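Local structure of Ent-copalyl diphosphate synthase (Streptomyces platensis, 5BP8) at residues 257-260 against 261-264; 171-174 against 175-179; 45-48 against 49-53; 420-423 against 424-427. The protein belongs to the mainly helical terpene cyclases and carries a region related to the C-terminal domain of squalene-hopene cyclase. All coordinates share one frame; numbering follows the deposited sequence. Where two conformers were deposited one is given.

In the fold
From the N terminus the order is interaction 3, interaction 2, interaction 1 and interaction 4. Each joins residues that follow one another directly, so none closes a long loop, and none nests in or crosses another. Interaction 3 lies at the start of helix 47-57, where a sulfate ion is bound. Interaction 2 lies along helix 171-179, which packs on helix 127-144. Interaction 1 marks the passage from a loop into helix 260-274. Interaction 4 lies at the start of helix 422-435, in the region related to the C-terminal domain of squalene-hopene cyclase. Interactions 3 and 4 fall on opposite sides of the chain's centre, with their own centres about 50 Å apart. No two of the four touch.

Interaction 1 (257-260 against 261-264); sequences TPIV and YFEQ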
ATOM      1  N   THR A 257       3.346   8.613  -1.900  1.00 16.98           N
ATOM      2  CA  THR A 257       3.846   9.031  -3.212  1.00 16.56           C
ATOM      3  C   THR A 257       5.131   9.813  -3.006  1.00 17.43           C
ATOM      4  O   THR A 257       5.216  10.619  -2.094  1.00 17.44           O
ATOM      5  CB  THR A 257       2.815   9.837  -4.014  1.00 16.83           C
ATOM      6  OG1 THR A 257       3.307  10.072  -5.346  1.00 17.27           O
ATOM      7  CG2 THR A 257       2.461  11.161  -3.318  1.00 16.93           C
ATOM      8  N   PRO A 258       6.171   9.528  -3.810  1.00 17.70           N
ATOM      9  CA  PRO A 258       6.295   8.513  -4.840  1.00 17.77           C
ATOM     10  C   PRO A 258       6.429   7.101  -4.277  1.00 16.98           C
ATOM     11  O   PRO A 258       6.665   6.913  -3.062  1.00 16.50           O
ATOM     12  CB  PRO A 258       7.622   8.872  -5.567  1.00 19.14           C
ATOM     13  CG  PRO A 258       8.235   9.977  -4.816  1.00 19.33           C
ATOM     14  CD  PRO A 258       7.410  10.316  -3.615  1.00 18.45           C
ATOM     15  N   ILE A 259       6.302   6.141  -5.177  1.00 17.03           N
ATOM     16  CA  ILE A 259       6.581   4.725  -4.923  1.00 17.26           C
ATOM     17  C   ILE A 259       7.531   4.155  -6.002  1.00 18.51           C
ATOM     18  O   ILE A 259       7.504   2.968  -6.324  1.00 18.35           O
ATOM     19  CB  ILE A 259       5.292   3.885  -4.892  1.00 17.52           C
ATOM     20  CG1 ILE A 259       4.491   3.993  -6.200  1.00 18.09           C
ATOM     21  CG2 ILE A 259       4.446   4.244  -3.689  1.00 17.91           C
ATOM     22  CD1 ILE A 259       3.550   2.832  -6.382  1.00 18.23           C
ATOM     23  N   VAL A 260       8.346   5.030  -6.574  1.00 18.59           N
ATOM     24  CA  VAL A 260       9.116   4.718  -7.800  1.00 19.15           C
ATOM     25  C   VAL A 260       9.868   3.368  -7.783  1.00 19.50           C
ATOM     26  O   VAL A 260       9.743   2.586  -8.719  1.00 18.97           O
ATOM     27  CB  VAL A 260      10.031   5.906  -8.167  1.00 20.70           C
ATOM     28  CG1 VAL A 260      11.033   6.251  -7.080  1.00 20.85           C
ATOM     29  CG2 VAL A 260      10.735   5.673  -9.492  1.00 22.72           C
ATOM     30  N   TYR A 261      10.637   3.081  -6.754  1.00 19.14           N
ATOM     31  CA  TYR A 261      11.412   1.817  -6.750  1.00 19.10           C
ATOM     32  C   TYR A 261      10.550   0.571  -6.618  1.00 19.72           C
ATOM     33  O   TYR A 261      10.757  -0.434  -7.328  1.00 19.44           O
ATOM     34  CB  TYR A 261      12.444   1.847  -5.646  1.00 19.78           C
ATOM     35  CG  TYR A 261      13.464   2.987  -5.721  1.00 20.00           C
ATOM     36  CD1 TYR A 261      13.980   3.429  -6.949  1.00 21.51           C
ATOM     37  CD2 TYR A 261      13.979   3.564  -4.565  1.00 19.94           C
ATOM     38  CE1 TYR A 261      14.939   4.423  -7.009  1.00 21.16           C
ATOM     39  CE2 TYR A 261      14.926   4.560  -4.620  1.00 20.66           C
ATOM     40  CZ  TYR A 261      15.428   4.968  -5.840  1.00 21.06           C
ATOM     41  OH  TYR A 261      16.386   5.970  -5.894  1.00 22.52           O
ATOM     42  N   PHE A 262       9.566   0.614  -5.719  1.00 18.65           N
ATOM     43  CA  PHE A 262       8.544  -0.432  -5.644  1.00 19.71           C
ATOM     44  C   PHE A 262       7.904  -0.670  -7.023  1.00 18.78           C
ATOM     45  O   PHE A 262       7.844  -1.804  -7.519  1.00 18.82           O
ATOM     46  CB  PHE A 262       7.524  -0.015  -4.556  1.00 20.99           C
ATOM     47  CG  PHE A 262       6.198  -0.737  -4.602  1.00 22.32           C
ATOM     48  CD1 PHE A 262       6.111  -2.117  -4.698  1.00 24.98           C
ATOM     49  CD2 PHE A 262       5.036  -0.046  -4.459  1.00 26.39           C
ATOM     50  CE1 PHE A 262       4.867  -2.771  -4.703  1.00 25.24           C
ATOM     51  CE2 PHE A 262       3.797  -0.695  -4.459  1.00 26.56           C
ATOM     52  CZ  PHE A 262       3.719  -2.061  -4.587  1.00 25.67           C
ATOM     53  N   GLU A 263       7.443   0.394  -7.664  1.00 17.94           N
ATOM     54  CA  GLU A 263       6.771   0.219  -8.955  1.00 18.38           C
ATOM     55  C   GLU A 263       7.730  -0.344 -10.025  1.00 18.60           C
ATOM     56  O   GLU A 263       7.370  -1.287 -10.758  1.00 20.01           O
ATOM     57  CB  GLU A 263       6.167   1.542  -9.423  1.00 18.96           C
ATOM     58  CG  GLU A 263       5.600   1.453 -10.835  1.00 19.99           C
ATOM     59  CD  GLU A 263       4.786   2.670 -11.181  1.00 20.72           C
ATOM     60  OE1 GLU A 263       5.185   3.350 -12.136  1.00 22.11           O
ATOM     61  OE2 GLU A 263       3.744   2.914 -10.512  1.00 19.91           O
ATOM     62  N   GLN A 264       8.931   0.222 -10.097  1.00 18.20           N
ATOM     63  CA  GLN A 264       9.908  -0.220 -11.119  1.00 19.10           C
ATOM     64  C   GLN A 264      10.208  -1.714 -10.963  1.00 19.77           C
ATOM     65  O   GLN A 264      10.149  -2.456 -11.948  1.00 20.81           O
ATOM     66  CB  GLN A 264      11.187   0.591 -11.057  1.00 19.40           C
ATOM     67  CG  GLN A 264      10.995   2.004 -11.559  1.00 20.19           C
ATOM     68  CD  GLN A 264      12.217   2.899 -11.433  1.00 21.40           C
ATOM     69  OE1 GLN A 264      13.109   2.692 -10.602  1.00 21.81           O
ATOM     70  NE2 GLN A 264      12.219   3.965 -12.219  1.00 23.41           N
TER
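The carbonyl oxygen of I259 receives the backbone N-H of E263, with I259 O 2.9 Å from E263 N. The bond is nearly straight (170°). One residue on, V260 O takes the N-H of Q264 with the same length. These two bonds open helix 260-274, and I259 is its N-cap residue. The chain reaches this point from P258, which follows a cis peptide bond. I259 and F262 lie side by side and point the same way. I259 CD1 stands 3.8 Å from F262 CD2. F262 also meets the rings of W266 and W495. On another side of the turn, V260 divides its two methyls. CG2, anti to the backbone N of V260, runs alongside Q264 and reaches NE2 of that residue at 3.5 Å. CG1 lies over one face of the Y261 ring, 4.1 Å above the plane and displaced toward the rim. Q264 OE1 is at the edge of the same ring, in its plane, and is hydrogen-bonded to S287 OG on helix 282-291. The extended chain of E263 carries OE2 to the backbone N of L26, and this oxygen is 4.1 Å from I259 CD1.

Interaction 2 (171-174 against 175-179); sequences ALLA and GVREM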
ATOM      1  N   ALA A 171      -1.959   5.277  24.729  1.00 25.62           N
ATOM      2  CA  ALA A 171      -0.789   5.287  25.606  1.00 27.20           C
ATOM      3  C   ALA A 171       0.518   5.325  24.813  1.00 25.46           C
ATOM      4  O   ALA A 171       1.416   6.114  25.135  1.00 23.99           O
ATOM      5  CB  ALA A 171      -0.814   4.080  26.542  1.00 29.63           C
ATOM      6  N   LEU A 172       0.632   4.492  23.776  1.00 24.14           N
ATOM      7  CA  LEU A 172       1.842   4.504  22.942  1.00 23.52           C
ATOM      8  C   LEU A 172       2.026   5.847  22.221  1.00 22.69           C
ATOM      9  O   LEU A 172       3.133   6.378  22.144  1.00 22.13           O
ATOM     10  CB  LEU A 172       1.845   3.356  21.971  1.00 24.77           C
ATOM     11  CG  LEU A 172       3.035   3.231  21.032  1.00 26.68           C
ATOM     12  CD1 LEU A 172       4.338   3.125  21.807  1.00 28.33           C
ATOM     13  CD2 LEU A 172       2.858   2.026  20.138  1.00 28.74           C
ATOM     14  N   LEU A 173       0.948   6.397  21.691  1.00 21.79           N
ATOM     15  CA  LEU A 173       1.006   7.716  21.055  1.00 20.55           C
ATOM     16  C   LEU A 173       1.521   8.776  22.034  1.00 21.33           C
ATOM     17  O   LEU A 173       2.380   9.595  21.683  1.00 20.48           O
ATOM     18  CB  LEU A 173      -0.382   8.099  20.492  1.00 21.18           C
ATOM     19  CG  LEU A 173      -0.545   9.511  19.920  1.00 21.50           C
ATOM     20  CD1 LEU A 173       0.420   9.737  18.778  1.00 21.29           C
ATOM     21  CD2 LEU A 173      -1.998   9.722  19.461  1.00 22.10           C
ATOM     22  N   ALA A 174       1.012   8.750  23.263  1.00 21.11           N
ATOM     23  CA  ALA A 174       1.420   9.702  24.279  1.00 22.42           C
ATOM     24  C   ALA A 174       2.929   9.568  24.556  1.00 22.14           C
ATOM     25  O   ALA A 174       3.638  10.565  24.694  1.00 23.35           O
ATOM     26  CB  ALA A 174       0.608   9.497  25.551  1.00 23.17           C
ATOM     27  N   GLY A 175       3.411   8.329  24.606  1.00 22.76           N
ATOM     28  CA  GLY A 175       4.810   8.058  24.847  1.00 22.73           C
ATOM     29  C   GLY A 175       5.693   8.571  23.734  1.00 21.99           C
ATOM     30  O   GLY A 175       6.735   9.160  23.989  1.00 21.52           O
ATOM     31  N   VAL A 176       5.272   8.358  22.490  1.00 20.76           N
ATOM     32  CA  VAL A 176       6.050   8.788  21.360  1.00 21.13           C
ATOM     33  C   VAL A 176       6.030  10.299  21.259  1.00 20.78           C
ATOM     34  O   VAL A 176       7.059  10.901  20.947  1.00 19.41           O
ATOM     35  CB  VAL A 176       5.605   8.112  20.064  1.00 22.03           C
ATOM     36  CG1 VAL A 176       6.287   8.740  18.860  1.00 23.27           C
ATOM     37  CG2 VAL A 176       5.897   6.623  20.150  1.00 22.44           C
ATOM     38  N   ARG A 177       4.893  10.919  21.581  1.00 19.70           N
ATOM     39  CA  ARG A 177       4.860  12.374  21.649  1.00 20.12           C
ATOM     40  C   ARG A 177       5.843  12.919  22.706  1.00 20.74           C
ATOM     41  O   ARG A 177       6.574  13.869  22.442  1.00 23.11           O
ATOM     42  CB  ARG A 177       3.444  12.862  21.933  1.00 20.34           C
ATOM     43  CG  ARG A 177       2.551  12.755  20.715  1.00 20.10           C
ATOM     44  CD  ARG A 177       1.112  13.062  21.062  1.00 20.39           C
ATOM     45  NE  ARG A 177       0.300  13.250  19.858  1.00 20.91           N
ATOM     46  CZ  ARG A 177      -1.029  13.298  19.835  1.00 21.24           C
ATOM     47  NH1 ARG A 177      -1.727  13.135  20.964  1.00 20.88           N
ATOM     48  NH2 ARG A 177      -1.671  13.495  18.679  1.00 20.17           N
ATOM     49  N   GLU A 178       5.874  12.322  23.882  1.00 22.24           N
ATOM     50  CA  GLU A 178       6.794  12.800  24.887  1.00 24.29           C
ATOM     51  C   GLU A 178       8.242  12.533  24.449  1.00 23.06           C
ATOM     52  O   GLU A 178       9.094  13.415  24.559  1.00 23.53           O
ATOM     53  CB  GLU A 178       6.508  12.193  26.261  1.00 27.71           C
ATOM     54  CG  GLU A 178       7.443  12.804  27.300  1.00 31.24           C
ATOM     55  CD  GLU A 178       7.196  12.333  28.717  1.00 35.07           C
ATOM     56  OE1 GLU A 178       6.298  11.479  28.934  1.00 38.17           O
ATOM     57  OE2 GLU A 178       7.930  12.836  29.608  1.00 37.53           O
HETATM   58  N   MSE A 179       8.513  11.335  23.932  1.00 22.47           N
HETATM   59  CA  MSE A 179       9.874  11.008  23.497  1.00 22.42           C
HETATM   60  C   MSE A 179      10.376  11.993  22.463  1.00 22.38           C
HETATM   61  O   MSE A 179      11.529  12.396  22.511  1.00 21.17           O
HETATM   62  CB  MSE A 179      10.016   9.569  22.982  1.00 22.80           C
HETATM   63  CG  MSE A 179      11.490   9.201  22.734  1.00 24.10           C
HETATM   64 SE   MSE A 179      11.674   7.624  21.570  0.65 25.11          SE
HETATM   65  CE  MSE A 179      11.267   8.477  19.839  1.00 25.05           C
TER
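R177 crosses obliquely over L173, which lies one helical turn earlier in the chain. Its CB starts 3.4 Å from L173 O. R177 CG is also beside it, 3.3 Å from L173 O. This oxygen accepts the backbone N-H of R177, 2.8 Å from R177 N to L173 O, and is also packed against by CB and CG. CG is anti to the carbonyl carbon (chi1 -75°), and from there the chain runs extended to NE. CD passes L173 CG, and NE comes 3.7 Å from L173 CD1. At the tip the leucine meets a guanidinium face. L173 CD2 sits 3.6 Å above its plane, over the centre, and touches both CZ and NH1. The rim of the group is used elsewhere: NE donates to V196 O, and NH2 makes a weak hydrogen bond to A195 O. The bond to V196 O, with the weak one to A195 O, should limit rotation of the flat group over the methyl. The same spacing recurs more loosely nearby, where L172 CD1 meets V176 CG2 at 4.2 Å. Backbone bonds from G175, V176 and E178 to A171, L172 and A174 complete a regular alpha-helical turn. The contact is largely on the surface. L173 and R177 rest on S133 of helix 127-144, L172 and V176 rest on F129 of the same helix, and R177 ties helix 171-179 to helix 193-196.

Interaction 3 (45-48 against 49-53); sequences DGHR and ERLGY. With SO4 (sulfate ion), chain E.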
ATOM      1  N   ASP A  45      -4.190  24.448  -2.919  1.00 19.89           N
ATOM      2  CA  ASP A  45      -5.059  24.375  -4.091  0.60 21.28           C
ATOM      3  C   ASP A  45      -5.809  23.034  -4.110  1.00 20.67           C
ATOM      4  O   ASP A  45      -5.252  22.000  -3.713  1.00 18.60           O
ATOM      5  CB  ASP A  45      -4.225  24.508  -5.381  0.60 22.91           C
ATOM      6  CG  ASP A  45      -3.835  25.962  -5.712  0.60 25.18           C
ATOM      7  OD1 ASP A  45      -4.377  26.907  -5.104  0.60 25.91           O
ATOM      8  OD2 ASP A  45      -2.975  26.150  -6.609  0.60 28.00           O
ATOM      9  N   GLY A  46      -7.059  23.056  -4.569  1.00 20.95           N
ATOM     10  CA  GLY A  46      -7.856  21.821  -4.694  1.00 20.41           C
ATOM     11  C   GLY A  46      -8.615  21.479  -3.418  1.00 20.06           C
ATOM     12  O   GLY A  46      -9.166  20.392  -3.305  1.00 19.39           O
ATOM     13  N   HIS A  47      -8.725  22.436  -2.494  1.00 20.16           N
ATOM     14  CA  HIS A  47      -9.372  22.190  -1.198  1.00 19.65           C
ATOM     15  C   HIS A  47     -10.853  21.861  -1.386  1.00 19.98           C
ATOM     16  O   HIS A  47     -11.351  20.872  -0.844  1.00 19.51           O
ATOM     17  CB  HIS A  47      -9.166  23.402  -0.278  1.00 19.46           C
ATOM     18  CG  HIS A  47      -9.819  23.290   1.063  1.00 19.60           C
ATOM     19  ND1 HIS A  47      -9.322  22.505   2.080  1.00 19.36           N
ATOM     20  CD2 HIS A  47     -10.910  23.904   1.567  1.00 20.79           C
ATOM     21  CE1 HIS A  47     -10.094  22.620   3.140  1.00 20.09           C
ATOM     22  NE2 HIS A  47     -11.054  23.478   2.862  1.00 21.18           N
ATOM     23  N   ARG A  48     -11.554  22.650  -2.187  1.00 20.24           N
ATOM     24  CA  ARG A  48     -12.965  22.360  -2.464  1.00 22.06           C
ATOM     25  C   ARG A  48     -13.149  21.028  -3.173  1.00 21.27           C
ATOM     26  O   ARG A  48     -14.083  20.291  -2.871  1.00 21.18           O
ATOM     27  CB  ARG A  48     -13.622  23.503  -3.242  1.00 25.13           C
ATOM     28  CG  ARG A  48     -13.819  24.712  -2.329  1.00 28.08           C
ATOM     29  CD  ARG A  48     -14.184  25.971  -3.086  1.00 32.63           C
ATOM     30  NE  ARG A  48     -13.099  26.406  -3.965  1.00 36.35           N
ATOM     31  CZ  ARG A  48     -13.211  27.374  -4.874  1.00 41.26           C
ATOM     32  NH1 ARG A  48     -12.165  27.695  -5.631  1.00 42.25           N
ATOM     33  NH2 ARG A  48     -14.369  28.015  -5.031  1.00 41.19           N
ATOM     34  N   GLU A  49     -12.245  20.699  -4.077  1.00 20.40           N
ATOM     35  CA  GLU A  49     -12.311  19.420  -4.758  0.60 19.88           C
ATOM     36  C   GLU A  49     -12.165  18.259  -3.783  1.00 19.50           C
ATOM     37  O   GLU A  49     -12.782  17.182  -3.974  1.00 18.53           O
ATOM     38  CB  GLU A  49     -11.226  19.361  -5.828  0.60 20.11           C
ATOM     39  CG  GLU A  49     -11.560  20.182  -7.063  0.60 20.85           C
ATOM     40  CD  GLU A  49     -11.268  21.688  -6.939  0.60 21.16           C
ATOM     41  OE1 GLU A  49     -10.797  22.241  -5.888  0.60 19.42           O
ATOM     42  OE2 GLU A  49     -11.537  22.344  -7.960  0.60 23.01           O
ATOM     43  N   ARG A  50     -11.320  18.444  -2.758  1.00 17.56           N
ATOM     44  CA  ARG A  50     -11.104  17.403  -1.747  1.00 17.47           C
ATOM     45  C   ARG A  50     -12.336  17.236  -0.877  1.00 17.04           C
ATOM     46  O   ARG A  50     -12.726  16.124  -0.560  1.00 16.31           O
ATOM     47  CB  ARG A  50      -9.861  17.696  -0.903  1.00 17.05           C
ATOM     48  CG  ARG A  50      -8.568  17.495  -1.695  1.00 17.23           C
ATOM     49  CD  ARG A  50      -7.315  17.538  -0.810  1.00 17.44           C
ATOM     50  NE  ARG A  50      -6.949  18.926  -0.517  1.00 17.79           N
ATOM     51  CZ  ARG A  50      -6.329  19.759  -1.362  1.00 18.07           C
ATOM     52  NH1 ARG A  50      -6.109  21.032  -0.986  1.00 18.42           N
ATOM     53  NH2 ARG A  50      -5.940  19.368  -2.572  1.00 17.81           N
ATOM     54  N   LEU A  51     -12.986  18.338  -0.516  1.00 16.14           N
ATOM     55  CA  LEU A  51     -14.254  18.251   0.195  1.00 16.88           C
ATOM     56  C   LEU A  51     -15.291  17.522  -0.636  1.00 17.39           C
ATOM     57  O   LEU A  51     -16.017  16.654  -0.116  1.00 17.93           O
ATOM     58  CB  LEU A  51     -14.760  19.662   0.580  1.00 17.76           C
ATOM     59  CG  LEU A  51     -13.985  20.334   1.702  1.00 18.29           C
ATOM     60  CD1 LEU A  51     -14.271  21.833   1.770  1.00 20.05           C
ATOM     61  CD2 LEU A  51     -14.315  19.666   3.025  1.00 18.96           C
ATOM     62  N   GLY A  52     -15.326  17.817  -1.943  1.00 17.04           N
ATOM     63  CA  GLY A  52     -16.220  17.141  -2.865  1.00 17.88           C
ATOM     64  C   GLY A  52     -15.973  15.652  -2.905  1.00 16.87           C
ATOM     65  O   GLY A  52     -16.914  14.856  -2.896  1.00 16.57           O
ATOM     66  N   TYR A  53     -14.705  15.277  -2.925  1.00 16.55           N
ATOM     67  CA  TYR A  53     -14.317  13.867  -2.951  1.00 16.92           C
ATOM     68  C   TYR A  53     -14.799  13.152  -1.722  1.00 16.72           C
ATOM     69  O   TYR A  53     -15.280  11.985  -1.813  1.00 18.09           O
ATOM     70  CB  TYR A  53     -12.809  13.783  -3.123  1.00 17.65           C
ATOM     71  CG  TYR A  53     -12.215  12.403  -3.098  1.00 17.73           C
ATOM     72  CD1 TYR A  53     -12.065  11.656  -4.271  1.00 18.34           C
ATOM     73  CD2 TYR A  53     -11.770  11.864  -1.926  1.00 18.21           C
ATOM     74  CE1 TYR A  53     -11.487  10.381  -4.254  1.00 18.25           C
ATOM     75  CE2 TYR A  53     -11.168  10.593  -1.918  1.00 19.18           C
ATOM     76  CZ  TYR A  53     -11.047   9.872  -3.086  1.00 18.96           C
ATOM     77  OH  TYR A  53     -10.484   8.607  -3.066  1.00 19.87           O
TER
HETATM   78  S   SO4 E 704      -9.432  25.663  -3.788  0.80 38.83           S
HETATM   79  O1  SO4 E 704      -9.135  24.899  -5.053  0.80 38.57           O
HETATM   80  O2  SO4 E 704      -8.269  25.534  -2.883  0.80 32.96           O
HETATM   81  O3  SO4 E 704      -9.632  27.077  -4.159  0.80 38.23           O
HETATM   82  O4  SO4 E 704     -10.698  25.120  -3.239  0.80 31.25           O
HETATM   83  O   HOH W   1      -7.172  20.832   1.639  1.00 16.33           O
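An anion site at the N terminus of helix 47-57 holds a sulfate ion, probably from the crystallisation liquor. Backbone N-H groups at the start of a helix commonly bind anions in this way, and G46 is the N-cap here. G46 N reaches sulfate O1 at 2.8 Å, H47 N donates to O2, and R48 N to O4. A bend of R48 at chi3 (-65°) also turns its guanidinium edge to the ion. R48 NE donates to sulfate O4 at 2.8 Å and R48 NH1 to sulfate O3 at 3.0 Å, while R48 NH2 bonds A93 O. Behind the site, R50 turns back on the loop. Its NH1 and NH2 grip D45 O end-on, each at 3.0 Å. The NH1 donor stands well above the carbonyl plane of D45, whereas NH2 is tilted only 16° from it. R50 NH2 also bonds G251 O. G46 O lies over the centre of the R50 guanidinium, 3.4 Å above its plane. It also accepts from the backbone R50 N. The H47 ring crosses L51, with NE2 bonded to E85. At its other nitrogen, water 1 lies in the ring plane, 2.8 Å from H47 ND1, and accepts a hydrogen bond from R50 NH1.

Interaction 4 (420-423 against 424-427); sequences SARA and AVDR
Residues 420-423 lead directly into 424-427, and helix 422-435 begins within them. The A421 carbonyl accepts the N-H of V425 over a rather long 3.3 Å from O to N. The next bond tightens, with R422 O 3.0 Å from D426 N. A423 O then accepts from R427 N. At the start of the turn, water 2 donates to S420 O and accepts from A424 N, so it bridges two backbone groups. The main side-chain contact is a salt bridge between R422 and D426, one turn apart. The arginine grips side-on with two nitrogens, and both go to a single oxygen. R422 NH2 lies 2.9 Å from D426 OD1, nearly on its C-O axis. R422 NE approaches the same OD1 at 3.0 Å, from above the carboxylate plane. The guanidinium and carboxylate planes stand 59° apart. The R422 chain leaves with CG anti to the backbone N (chi1 -174°) and bends at chi2 and chi3, which brings the guanidinium back to V425 and D426. V425 CG1 supports it from one face, 3.7 Å from the plane and over the centre. The arginine thus has an apolar contact on a face and an acid near its rim. R422 NH2 has a second acceptor in T462 O. V425 touches T462 as well, and packs with A421 on L413 of helix 402-416. A421 and A424 both rest on L385, which belongs to helix 370-386.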
ATOM      1  N   SER A 420      10.696 -30.708  -1.969  1.00 42.29           N
ATOM      2  CA  SER A 420      10.037 -30.816  -0.662  1.00 41.32           C
ATOM      3  C   SER A 420       8.858 -29.854  -0.546  1.00 41.51           C
ATOM      4  O   SER A 420       7.943 -30.093   0.254  1.00 39.83           O
ATOM      5  CB  SER A 420      11.038 -30.566   0.487  1.00 43.57           C
ATOM      6  OG  SER A 420      11.416 -29.193   0.570  1.00 42.51           O
ATOM      7  N   ALA A 421       8.891 -28.775  -1.346  1.00 40.33           N
ATOM      8  CA  ALA A 421       7.890 -27.708  -1.280  1.00 39.18           C
ATOM      9  C   ALA A 421       6.737 -27.855  -2.268  1.00 40.02           C
ATOM     10  O   ALA A 421       5.783 -27.044  -2.236  1.00 36.67           O
ATOM     11  CB  ALA A 421       8.567 -26.349  -1.470  1.00 39.31           C
ATOM     12  N   ARG A 422       6.769 -28.897  -3.095  1.00 38.87           N
ATOM     13  CA  ARG A 422       5.775 -29.064  -4.171  1.00 38.75           C
ATOM     14  C   ARG A 422       4.352 -29.390  -3.655  1.00 38.94           C
ATOM     15  O   ARG A 422       3.360 -29.029  -4.298  1.00 36.91           O
ATOM     16  CB  ARG A 422       6.226 -30.142  -5.176  1.00 43.00           C
ATOM     17  CG  ARG A 422       5.326 -30.299  -6.404  1.00 45.67           C
ATOM     18  CD  ARG A 422       5.309 -29.041  -7.279  1.00 48.25           C
ATOM     19  NE  ARG A 422       3.992 -28.787  -7.877  1.00 50.35           N
ATOM     20  CZ  ARG A 422       3.735 -27.853  -8.799  1.00 51.85           C
ATOM     21  NH1 ARG A 422       4.700 -27.039  -9.266  1.00 50.13           N
ATOM     22  NH2 ARG A 422       2.488 -27.735  -9.258  1.00 54.32           N
ATOM     23  N   ALA A 423       4.258 -30.079  -2.516  1.00 39.19           N
ATOM     24  CA  ALA A 423       2.954 -30.382  -1.910  1.00 40.00           C
ATOM     25  C   ALA A 423       2.211 -29.082  -1.573  1.00 37.14           C
ATOM     26  O   ALA A 423       1.007 -28.954  -1.812  1.00 33.01           O
ATOM     27  CB  ALA A 423       3.122 -31.216  -0.649  1.00 41.33           C
ATOM     28  N   ALA A 424       2.945 -28.151  -0.983  1.00 34.89           N
ATOM     29  CA  ALA A 424       2.393 -26.859  -0.593  1.00 34.08           C
ATOM     30  C   ALA A 424       1.911 -26.050  -1.796  1.00 33.75           C
ATOM     31  O   ALA A 424       0.855 -25.394  -1.758  1.00 32.35           O
ATOM     32  CB  ALA A 424       3.427 -26.081   0.184  1.00 33.75           C
ATOM     33  N   VAL A 425       2.700 -26.063  -2.859  1.00 30.99           N
ATOM     34  CA  VAL A 425       2.309 -25.398  -4.085  1.00 31.29           C
ATOM     35  C   VAL A 425       1.012 -25.975  -4.636  1.00 32.06           C
ATOM     36  O   VAL A 425       0.121 -25.221  -5.057  1.00 30.81           O
ATOM     37  CB  VAL A 425       3.409 -25.481  -5.159  1.00 31.63           C
ATOM     38  CG1 VAL A 425       2.863 -25.010  -6.497  1.00 33.10           C
ATOM     39  CG2 VAL A 425       4.638 -24.681  -4.730  1.00 31.08           C
ATOM     40  N   ASP A 426       0.876 -27.311  -4.639  1.00 31.83           N
ATOM     41  CA  ASP A 426      -0.353 -27.919  -5.124  1.00 32.55           C
ATOM     42  C   ASP A 426      -1.551 -27.550  -4.244  1.00 29.63           C
ATOM     43  O   ASP A 426      -2.645 -27.382  -4.753  1.00 28.81           O
ATOM     44  CB  ASP A 426      -0.250 -29.453  -5.189  1.00 35.76           C
ATOM     45  CG  ASP A 426       0.780 -29.937  -6.182  1.00 40.50           C
ATOM     46  OD1 ASP A 426       1.108 -29.199  -7.133  1.00 45.61           O
ATOM     47  OD2 ASP A 426       1.256 -31.087  -6.024  1.00 45.85           O
ATOM     48  N   ARG A 427      -1.339 -27.457  -2.931  1.00 29.79           N
ATOM     49  CA  ARG A 427      -2.412 -27.088  -2.005  1.00 30.00           C
ATOM     50  C   ARG A 427      -2.861 -25.637  -2.259  1.00 28.33           C
ATOM     51  O   ARG A 427      -4.037 -25.320  -2.117  1.00 26.79           O
ATOM     52  CB  ARG A 427      -1.954 -27.184  -0.556  1.00 32.44           C
ATOM     53  CG  ARG A 427      -1.791 -28.600  -0.006  1.00 36.56           C
ATOM     54  CD  ARG A 427      -1.973 -28.532   1.503  1.00 40.73           C
ATOM     55  NE  ARG A 427      -0.729 -28.349   2.247  1.00 45.08           N
ATOM     56  CZ  ARG A 427      -0.580 -27.578   3.329  1.00 49.02           C
ATOM     57  NH1 ARG A 427      -1.574 -26.802   3.800  1.00 47.65           N
ATOM     58  NH2 ARG A 427       0.611 -27.535   3.923  1.00 49.73           N
TER
HETATM   59  O   HOH W   2       5.362 -29.131   0.867  1.00 42.55           O